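Local atomic coordinates of glutamine cyclotransferase (Zymomonas mobilis, PDB entry 3NOL), a protein that catalyses the cyclisation of amino-terminal glutamine to pyroglutamate, with release of ammonia, as a calcium-containing beta-propeller glutaminyl cyclase. Residues A[64-69]-A[80-85]; A[43-48]-A[55-60]. All blocks are in the same frame, centred on the assembly; numbering follows the deposited sequence.

In the fold
Interactions 1 and 2 are the outer and inner strand pairs of one four-stranded antiparallel propeller blade. Interaction 2 joins the inner two strands, its centre about 8 Å from the centre of the chain; interaction 1 joins the outer two, with its centre about 16 Å out. The contact centres lie about 10 Å apart, bridged by the middle strands, where R68 N meets E57 O and S66 N meets T59 O, each at 2.8 Å. Calcium marks the inner end: F48 O of interaction 2 binds it directly, whereas the I67 side chain of interaction 1 stays about 12 Å away.

Interaction 1 of 2, residues A[64-69]-A[80-85]; sequences RSSIRK and QIELGK
R64 meets L83 and E82 with its guanidinium and buries the most surface in the contact between residues 64-69 and 80-85. Its chain, bent at chi2 and chi3 (-70° and -71°), brings that group back over the other segment. Within the guanidinium plane, NH1 donates to L83 O at 2.9 Å, nearly straight at 166°, while NE adds a weak bond to the same oxygen. E82 OE2 sits over the centre of one guanidinium face, 3.4 Å from R64 NH1, a salt bridge of charge alone since no N-H points at it; the backbone N and CA of K85 cover the opposite face, CA offset toward the edge of the group. A water accepts from R64 NE and S65 N and lies within hydrogen-bonding distance of L83 O. With an alanine here, L83 O is likely to lose its NH1 donor and the E82 carboxylate its charge partner.

Q80, the second large contributor, reaches along the sheet beside R68, the two side chains pointing the same way. Its OE1 takes two bonds from one face of the amide, from R68 NE at 3.2 Å and R68 NH2 at 3.0 Å, a side-on grip with the oxygen in the guanidinium plane; R68 NH1 turns to D40 in a salt bridge. Q80 NE2 donates weakly to S66 OG.

Beneath these polar groups the backbones pair regularly. I67 and I81 form a hydrogen-bonded pair, I67 N to I81 O at 2.9 Å, and L83 N continues the ladder to S65 O. I67, I81 and L83 all touch W112 of the next blade. This is the outer antiparallel hairpin of a beta-propeller blade, closing its four-stranded sheet at the rim.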
ATOM      1  N   ARG A  64       5.756  17.627  -3.655  1.00 12.69           N
ATOM      2  CA  ARG A  64       4.557  17.832  -2.831  1.00 12.28           C
ATOM      3  C   ARG A  64       3.782  16.525  -2.800  1.00 11.47           C
ATOM      4  O   ARG A  64       4.118  15.594  -3.531  1.00 12.40           O
ATOM      5  CB  ARG A  64       3.688  18.995  -3.367  1.00 12.05           C
ATOM      6  CG  ARG A  64       4.292  20.394  -3.104  1.00 12.26           C
ATOM      7  CD  ARG A  64       4.266  20.767  -1.619  1.00 11.30           C
ATOM      8  NE  ARG A  64       2.918  21.049  -1.110  1.00 12.29           N
ATOM      9  CZ  ARG A  64       2.267  22.204  -1.256  1.00 13.24           C
ATOM     10  NH1 ARG A  64       1.036  22.330  -0.765  1.00 13.74           N
ATOM     11  NH2 ARG A  64       2.830  23.231  -1.918  1.00 13.13           N
ATOM     12  N   SER A  65       2.771  16.442  -1.949  1.00 11.18           N
ATOM     13  CA  SER A  65       2.054  15.179  -1.760  1.00 10.84           C
ATOM     14  C   SER A  65       0.532  15.359  -1.913  1.00  9.79           C
ATOM     15  O   SER A  65      -0.044  16.370  -1.476  1.00  9.17           O
ATOM     16  CB  SER A  65       2.450  14.586  -0.402  1.00 11.55           C
ATOM     17  OG  SER A  65       1.442  13.795   0.176  1.00 13.55           O
ATOM     18  N   SER A  66      -0.103  14.379  -2.549  1.00  9.30           N
ATOM     19  CA  SER A  66      -1.540  14.437  -2.814  1.00  8.59           C
ATOM     20  C   SER A  66      -2.241  13.110  -2.500  1.00  8.80           C
ATOM     21  O   SER A  66      -1.614  12.045  -2.534  1.00  7.64           O
ATOM     22  CB  SER A  66      -1.774  14.801  -4.286  1.00  9.42           C
ATOM     23  OG  SER A  66      -1.507  16.177  -4.539  1.00 11.34           O
ATOM     24  N   ILE A  67      -3.548  13.198  -2.230  1.00  8.28           N
ATOM     25  CA  ILE A  67      -4.403  12.015  -2.125  1.00  8.46           C
ATOM     26  C   ILE A  67      -5.376  12.132  -3.302  1.00  8.30           C
ATOM     27  O   ILE A  67      -5.984  13.184  -3.492  1.00  7.20           O
ATOM     28  CB  ILE A  67      -5.193  11.963  -0.767  1.00  9.16           C
ATOM     29  CG1 ILE A  67      -4.248  11.964   0.462  1.00 12.34           C
ATOM     30  CG2 ILE A  67      -6.176  10.771  -0.765  1.00  9.51           C
ATOM     31  CD1 ILE A  67      -3.085  11.054   0.394  1.00 12.50           C
ATOM     32  N   ARG A  68      -5.483  11.079  -4.105  1.00  7.26           N
ATOM     33  CA  ARG A  68      -6.368  11.122  -5.275  1.00  8.09           C
ATOM     34  C   ARG A  68      -7.294   9.923  -5.375  1.00  7.92           C
ATOM     35  O   ARG A  68      -6.913   8.810  -5.005  1.00  6.60           O
ATOM     36  CB  ARG A  68      -5.575  11.246  -6.576  1.00  9.10           C
ATOM     37  CG  ARG A  68      -4.477  10.205  -6.746  1.00  9.46           C
ATOM     38  CD  ARG A  68      -3.808  10.199  -8.141  1.00 11.11           C
ATOM     39  NE  ARG A  68      -3.405  11.538  -8.577  1.00 12.14           N
ATOM     40  CZ  ARG A  68      -2.453  11.811  -9.474  1.00 14.06           C
ATOM     41  NH1 ARG A  68      -1.727  10.833 -10.072  1.00  9.31           N
ATOM     42  NH2 ARG A  68      -2.237  13.090  -9.778  1.00 14.72           N
ATOM     43  N   LYS A  69      -8.500  10.175  -5.889  1.00  7.45           N
ATOM     44  CA  LYS A  69      -9.417   9.119  -6.314  1.00  6.78           C
ATOM     45  C   LYS A  69      -9.229   8.927  -7.818  1.00  7.46           C
ATOM     46  O   LYS A  69      -9.328   9.891  -8.574  1.00  7.23           O
ATOM     47  CB  LYS A  69     -10.864   9.539  -6.041  1.00  6.97           C
ATOM     48  CG  LYS A  69     -11.863   8.486  -6.408  1.00  7.45           C
ATOM     49  CD  LYS A  69     -13.301   8.960  -6.068  1.00 10.20           C
ATOM     50  CE  LYS A  69     -14.353   7.925  -6.478  1.00 11.45           C
ATOM     51  NZ  LYS A  69     -15.757   8.399  -6.185  1.00 12.23           N
ATOM     52  N   GLN A  80      -8.949  15.207  -5.980  1.00  7.47           N
ATOM     53  CA  GLN A  80      -7.603  15.218  -5.408  1.00  7.55           C
ATOM     54  C   GLN A  80      -7.487  16.320  -4.378  1.00  8.21           C
ATOM     55  O   GLN A  80      -8.054  17.396  -4.582  1.00  7.22           O
ATOM     56  CB  GLN A  80      -6.581  15.462  -6.525  1.00  8.69           C
ATOM     57  CG  GLN A  80      -5.112  15.298  -6.104  1.00  9.37           C
ATOM     58  CD  GLN A  80      -4.191  15.298  -7.310  1.00 10.94           C
ATOM     59  OE1 GLN A  80      -4.440  14.567  -8.297  1.00 13.72           O
ATOM     60  NE2 GLN A  80      -3.106  16.098  -7.249  1.00 10.91           N
ATOM     61  N   ILE A  81      -6.757  16.039  -3.295  1.00  6.97           N
ATOM     62  CA  ILE A  81      -6.305  17.083  -2.352  1.00  8.12           C
ATOM     63  C   ILE A  81      -4.785  17.098  -2.329  1.00  8.74           C
ATOM     64  O   ILE A  81      -4.148  16.052  -2.524  1.00  8.26           O
ATOM     65  CB  ILE A  81      -6.919  16.936  -0.920  1.00  7.98           C
ATOM     66  CG1 ILE A  81      -6.550  15.595  -0.254  1.00  8.05           C
ATOM     67  CG2 ILE A  81      -8.443  17.186  -0.973  1.00  7.17           C
ATOM     68  CD1 ILE A  81      -6.889  15.483   1.244  1.00  8.57           C
ATOM     69  N   GLU A  82      -4.219  18.285  -2.145  1.00  8.28           N
ATOM     70  CA  GLU A  82      -2.795  18.449  -2.018  1.00  9.21           C
ATOM     71  C   GLU A  82      -2.517  18.826  -0.563  1.00  9.10           C
ATOM     72  O   GLU A  82      -3.062  19.814  -0.046  1.00  8.75           O
ATOM     73  CB  GLU A  82      -2.318  19.559  -2.966  1.00  8.34           C
ATOM     74  CG  GLU A  82      -0.823  19.764  -2.904  1.00  9.44           C
ATOM     75  CD  GLU A  82      -0.283  20.776  -3.913  1.00 10.06           C
ATOM     76  OE1 GLU A  82      -1.066  21.341  -4.726  1.00 11.19           O
ATOM     77  OE2 GLU A  82       0.953  21.007  -3.869  1.00  9.14           O
ATOM     78  N   LEU A  83      -1.671  18.046   0.098  1.00 10.04           N
ATOM     79  CA  LEU A  83      -1.345  18.305   1.494  1.00 10.86           C
ATOM     80  C   LEU A  83      -0.504  19.569   1.629  1.00 11.58           C
ATOM     81  O   LEU A  83       0.225  19.931   0.707  1.00 11.28           O
ATOM     82  CB  LEU A  83      -0.593  17.119   2.104  1.00 11.42           C
ATOM     83  CG  LEU A  83      -1.350  15.781   2.159  1.00 11.90           C
ATOM     84  CD1 LEU A  83      -0.675  14.881   3.186  1.00 12.02           C
ATOM     85  CD2 LEU A  83      -2.828  15.946   2.474  1.00 15.15           C
ATOM     86  N   GLY A  84      -0.622  20.230   2.778  1.00 12.62           N
ATOM     87  CA  GLY A  84       0.229  21.395   3.072  1.00 13.99           C
ATOM     88  C   GLY A  84       1.710  21.103   2.866  1.00 14.89           C
ATOM     89  O   GLY A  84       2.176  19.976   3.051  1.00 14.85           O
ATOM     90  N   LYS A  85       2.462  22.126   2.479  1.00 16.00           N
ATOM     91  CA  LYS A  85       3.886  21.968   2.196  1.00 17.52           C
ATOM     92  C   LYS A  85       4.703  21.407   3.385  1.00 17.42           C
ATOM     93  O   LYS A  85       5.763  20.833   3.180  1.00 18.00           O
ATOM     94  CB  LYS A  85       4.465  23.300   1.712  1.00 18.21           C
ATOM     95  CG  LYS A  85       4.079  24.465   2.592  1.00 21.75           C
ATOM     96  CD  LYS A  85       4.672  25.784   2.086  1.00 25.84           C
ATOM     97  CE  LYS A  85       4.622  26.815   3.209  1.00 28.54           C
ATOM     98  NZ  LYS A  85       5.105  28.146   2.766  1.00 32.24           N
TER
HETATM   99  O   HOH W   1       2.616  18.386   0.320  1.00 16.12           O

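Interaction 2 of 2, residues A[43-48]-A[55-60]; sequences AFTEGF and FYESTG. With CA (calcium ion), chain B.
T45 OG1 donates to E57 OE2 at 2.6 Å, meeting the oxygen nearly along its C-O axis, as the two side chains cross at about a right angle. The E57 chain runs out extended, with CG anti to the backbone N (chi1 -164°), which carries the carboxylate along the sheet to the threonine; H39 NE2 also bonds OE2, so two partners hold this buried oxygen.

The backbone ladder between residues 43-48 and 55-60 is interrupted by a classic beta bulge. E46 N binds S58 O at 2.8 Å, and G47 N adds a weak bond to the same oxygen, while S58 N returns to G47 O at 2.9 Å. G47, without a side chain, pairs closely with S58, whose CB lies 3.8 Å from G47 N. Further along, F44 and G60 exchange both their N-H groups and carbonyls, each bond 3.0 Å long. The E46 chain, bent at chi2, takes its carboxylate to a salt bridge with K244.

Toward the other end the contact turns aromatic. F48, with CG anti to its N (chi1 -176°), presents its ring edge to the face of F55; F48 CZ lies over the centre of the F55 ring, 3.6 Å above its plane, with the two rings inclined at 56°. F240 packs against both phenylalanines.

F48 O, on the same residue, binds the calcium ion at 2.3 Å, in company with a water, E176, L177, E178 and I230. Backbone pairing and ring packing are thus consistent with holding one carbonyl ligand in place, so that the metal links the innermost strand of this blade to the segments carrying E176 to E178 and I230.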
ATOM      1  N   ALA A  43       3.839   9.690 -10.694  1.00  9.18           N
ATOM      2  CA  ALA A  43       3.258   9.421  -9.384  1.00  8.72           C
ATOM      3  C   ALA A  43       4.157   8.501  -8.571  1.00  8.13           C
ATOM      4  O   ALA A  43       4.228   7.285  -8.856  1.00  8.17           O
ATOM      5  CB  ALA A  43       1.843   8.790  -9.528  1.00  8.43           C
ATOM      6  N   PHE A  44       4.787   9.076  -7.543  1.00  7.30           N
ATOM      7  CA  PHE A  44       5.545   8.294  -6.545  1.00  7.40           C
ATOM      8  C   PHE A  44       4.590   7.650  -5.539  1.00  7.40           C
ATOM      9  O   PHE A  44       4.305   8.220  -4.473  1.00  7.73           O
ATOM     10  CB  PHE A  44       6.546   9.170  -5.778  1.00  7.42           C
ATOM     11  CG  PHE A  44       7.695   9.678  -6.613  1.00  8.34           C
ATOM     12  CD1 PHE A  44       7.622  10.937  -7.226  1.00  8.58           C
ATOM     13  CD2 PHE A  44       8.866   8.912  -6.750  1.00  9.12           C
ATOM     14  CE1 PHE A  44       8.721  11.437  -7.970  1.00  7.93           C
ATOM     15  CE2 PHE A  44       9.954   9.386  -7.519  1.00  8.29           C
ATOM     16  CZ  PHE A  44       9.881  10.649  -8.119  1.00  8.22           C
ATOM     17  N   THR A  45       4.078   6.482  -5.886  1.00  6.95           N
ATOM     18  CA  THR A  45       3.072   5.818  -5.060  1.00  7.13           C
ATOM     19  C   THR A  45       3.563   5.520  -3.640  1.00  6.97           C
ATOM     20  O   THR A  45       4.589   4.825  -3.475  1.00  6.89           O
ATOM     21  CB  THR A  45       2.654   4.486  -5.741  1.00  7.18           C
ATOM     22  OG1 THR A  45       2.203   4.772  -7.073  1.00  8.19           O
ATOM     23  CG2 THR A  45       1.548   3.815  -4.955  1.00  6.46           C
ATOM     24  N   GLU A  46       2.850   6.038  -2.623  1.00  6.07           N
ATOM     25  CA  GLU A  46       3.180   5.773  -1.203  1.00  6.93           C
ATOM     26  C   GLU A  46       2.044   5.101  -0.386  1.00  6.47           C
ATOM     27  O   GLU A  46       2.230   4.698   0.779  1.00  6.87           O
ATOM     28  CB  GLU A  46       3.587   7.062  -0.488  1.00  7.34           C
ATOM     29  CG  GLU A  46       4.758   7.839  -1.116  1.00  7.44           C
ATOM     30  CD  GLU A  46       6.090   7.092  -1.041  1.00  9.29           C
ATOM     31  OE1 GLU A  46       6.143   5.971  -0.490  1.00 11.23           O
ATOM     32  OE2 GLU A  46       7.116   7.642  -1.519  1.00 12.47           O
ATOM     33  N   GLY A  47       0.872   5.018  -1.001  1.00  6.09           N
ATOM     34  CA  GLY A  47      -0.312   4.428  -0.375  1.00  5.74           C
ATOM     35  C   GLY A  47      -1.284   4.137  -1.499  1.00  6.21           C
ATOM     36  O   GLY A  47      -1.353   4.893  -2.480  1.00  6.42           O
ATOM     37  N   PHE A  48      -1.975   3.010  -1.407  1.00  5.91           N
ATOM     38  CA  PHE A  48      -2.777   2.545  -2.546  1.00  5.25           C
ATOM     39  C   PHE A  48      -3.802   1.542  -2.066  1.00  6.00           C
ATOM     40  O   PHE A  48      -3.463   0.552  -1.440  1.00  4.47           O
ATOM     41  CB  PHE A  48      -1.823   1.899  -3.591  1.00  5.45           C
ATOM     42  CG  PHE A  48      -2.477   1.450  -4.856  1.00  6.63           C
ATOM     43  CD1 PHE A  48      -3.175   2.363  -5.668  1.00  8.09           C
ATOM     44  CD2 PHE A  48      -2.286   0.150  -5.323  1.00  8.28           C
ATOM     45  CE1 PHE A  48      -3.750   1.950  -6.898  1.00  9.49           C
ATOM     46  CE2 PHE A  48      -2.853  -0.266  -6.552  1.00  5.43           C
ATOM     47  CZ  PHE A  48      -3.584   0.627  -7.331  1.00  9.38           C
ATOM     48  N   PHE A  55      -9.645   3.282  -7.389  1.00  6.75           N
ATOM     49  CA  PHE A  55      -8.389   3.322  -6.638  1.00  6.24           C
ATOM     50  C   PHE A  55      -8.335   4.604  -5.813  1.00  7.28           C
ATOM     51  O   PHE A  55      -8.785   5.677  -6.276  1.00  7.42           O
ATOM     52  CB  PHE A  55      -7.176   3.350  -7.581  1.00  6.88           C
ATOM     53  CG  PHE A  55      -6.962   2.075  -8.354  1.00  7.46           C
ATOM     54  CD1 PHE A  55      -7.271   0.829  -7.796  1.00  7.28           C
ATOM     55  CD2 PHE A  55      -6.368   2.116  -9.612  1.00  7.83           C
ATOM     56  CE1 PHE A  55      -7.064  -0.346  -8.525  1.00  9.83           C
ATOM     57  CE2 PHE A  55      -6.131   0.936 -10.348  1.00  8.24           C
ATOM     58  CZ  PHE A  55      -6.481  -0.285  -9.808  1.00  9.38           C
ATOM     59  N   TYR A  56      -7.745   4.507  -4.630  1.00  6.62           N
ATOM     60  CA  TYR A  56      -7.337   5.705  -3.875  1.00  6.81           C
ATOM     61  C   TYR A  56      -5.829   5.618  -3.708  1.00  7.25           C
ATOM     62  O   TYR A  56      -5.303   4.568  -3.331  1.00  6.61           O
ATOM     63  CB  TYR A  56      -8.042   5.759  -2.523  1.00  8.66           C
ATOM     64  CG  TYR A  56      -9.486   6.190  -2.663  1.00  8.51           C
ATOM     65  CD1 TYR A  56      -9.845   7.530  -2.482  1.00 10.91           C
ATOM     66  CD2 TYR A  56     -10.488   5.265  -2.992  1.00 11.23           C
ATOM     67  CE1 TYR A  56     -11.181   7.952  -2.618  1.00 10.63           C
ATOM     68  CE2 TYR A  56     -11.835   5.671  -3.127  1.00  9.47           C
ATOM     69  CZ  TYR A  56     -12.163   7.015  -2.931  1.00 12.03           C
ATOM     70  OH  TYR A  56     -13.484   7.412  -3.079  1.00 10.75           O
ATOM     71  N   GLU A  57      -5.152   6.703  -4.043  1.00  6.46           N
ATOM     72  CA  GLU A  57      -3.702   6.715  -4.058  1.00  6.75           C
ATOM     73  C   GLU A  57      -3.148   7.939  -3.342  1.00  6.77           C
ATOM     74  O   GLU A  57      -3.644   9.057  -3.527  1.00  7.54           O
ATOM     75  CB  GLU A  57      -3.203   6.690  -5.502  1.00  6.35           C
ATOM     76  CG  GLU A  57      -1.719   6.303  -5.665  1.00  7.59           C
ATOM     77  CD  GLU A  57      -1.271   6.212  -7.141  1.00  8.57           C
ATOM     78  OE1 GLU A  57      -2.137   6.271  -8.047  1.00 10.28           O
ATOM     79  OE2 GLU A  57      -0.048   6.062  -7.361  1.00 11.44           O
ATOM     80  N   SER A  58      -2.144   7.689  -2.504  1.00  6.85           N
ATOM     81  CA  SER A  58      -1.335   8.720  -1.888  1.00  6.85           C
ATOM     82  C   SER A  58      -0.070   8.770  -2.729  1.00  7.39           C
ATOM     83  O   SER A  58       0.646   7.755  -2.846  1.00  7.44           O
ATOM     84  CB  SER A  58      -0.971   8.304  -0.441  1.00  6.78           C
ATOM     85  OG  SER A  58       0.006   9.164   0.096  1.00  7.36           O
ATOM     86  N   THR A  59       0.190   9.942  -3.310  0.50  7.66           N
ATOM     87  CA  THR A  59       1.293  10.143  -4.273  0.50  8.39           C
ATOM     88  C   THR A  59       2.174  11.319  -3.927  0.50  8.83           C
ATOM     89  O   THR A  59       1.686  12.380  -3.511  0.50  8.89           O
ATOM     90  CB  THR A  59       0.793  10.413  -5.731  0.50  8.16           C
ATOM     91  OG1 THR A  59      -0.056  11.572  -5.776  0.50  7.96           O
ATOM     92  CG2 THR A  59       0.077   9.223  -6.297  0.50  9.21           C
ATOM     93  N   GLY A  60       3.476  11.131  -4.116  1.00  9.05           N
ATOM     94  CA  GLY A  60       4.400  12.242  -4.144  1.00 10.70           C
ATOM     95  C   GLY A  60       4.354  12.669  -5.601  1.00 12.11           C
ATOM     96  O   GLY A  60       4.230  11.824  -6.542  1.00 13.06           O
TER
HETATM   97 CA    CA B 263      -2.605  -1.024   0.007  1.00  5.77          CA
HETATM   98  O   HOH W   2      -3.786   0.154   1.726  1.00  6.17           O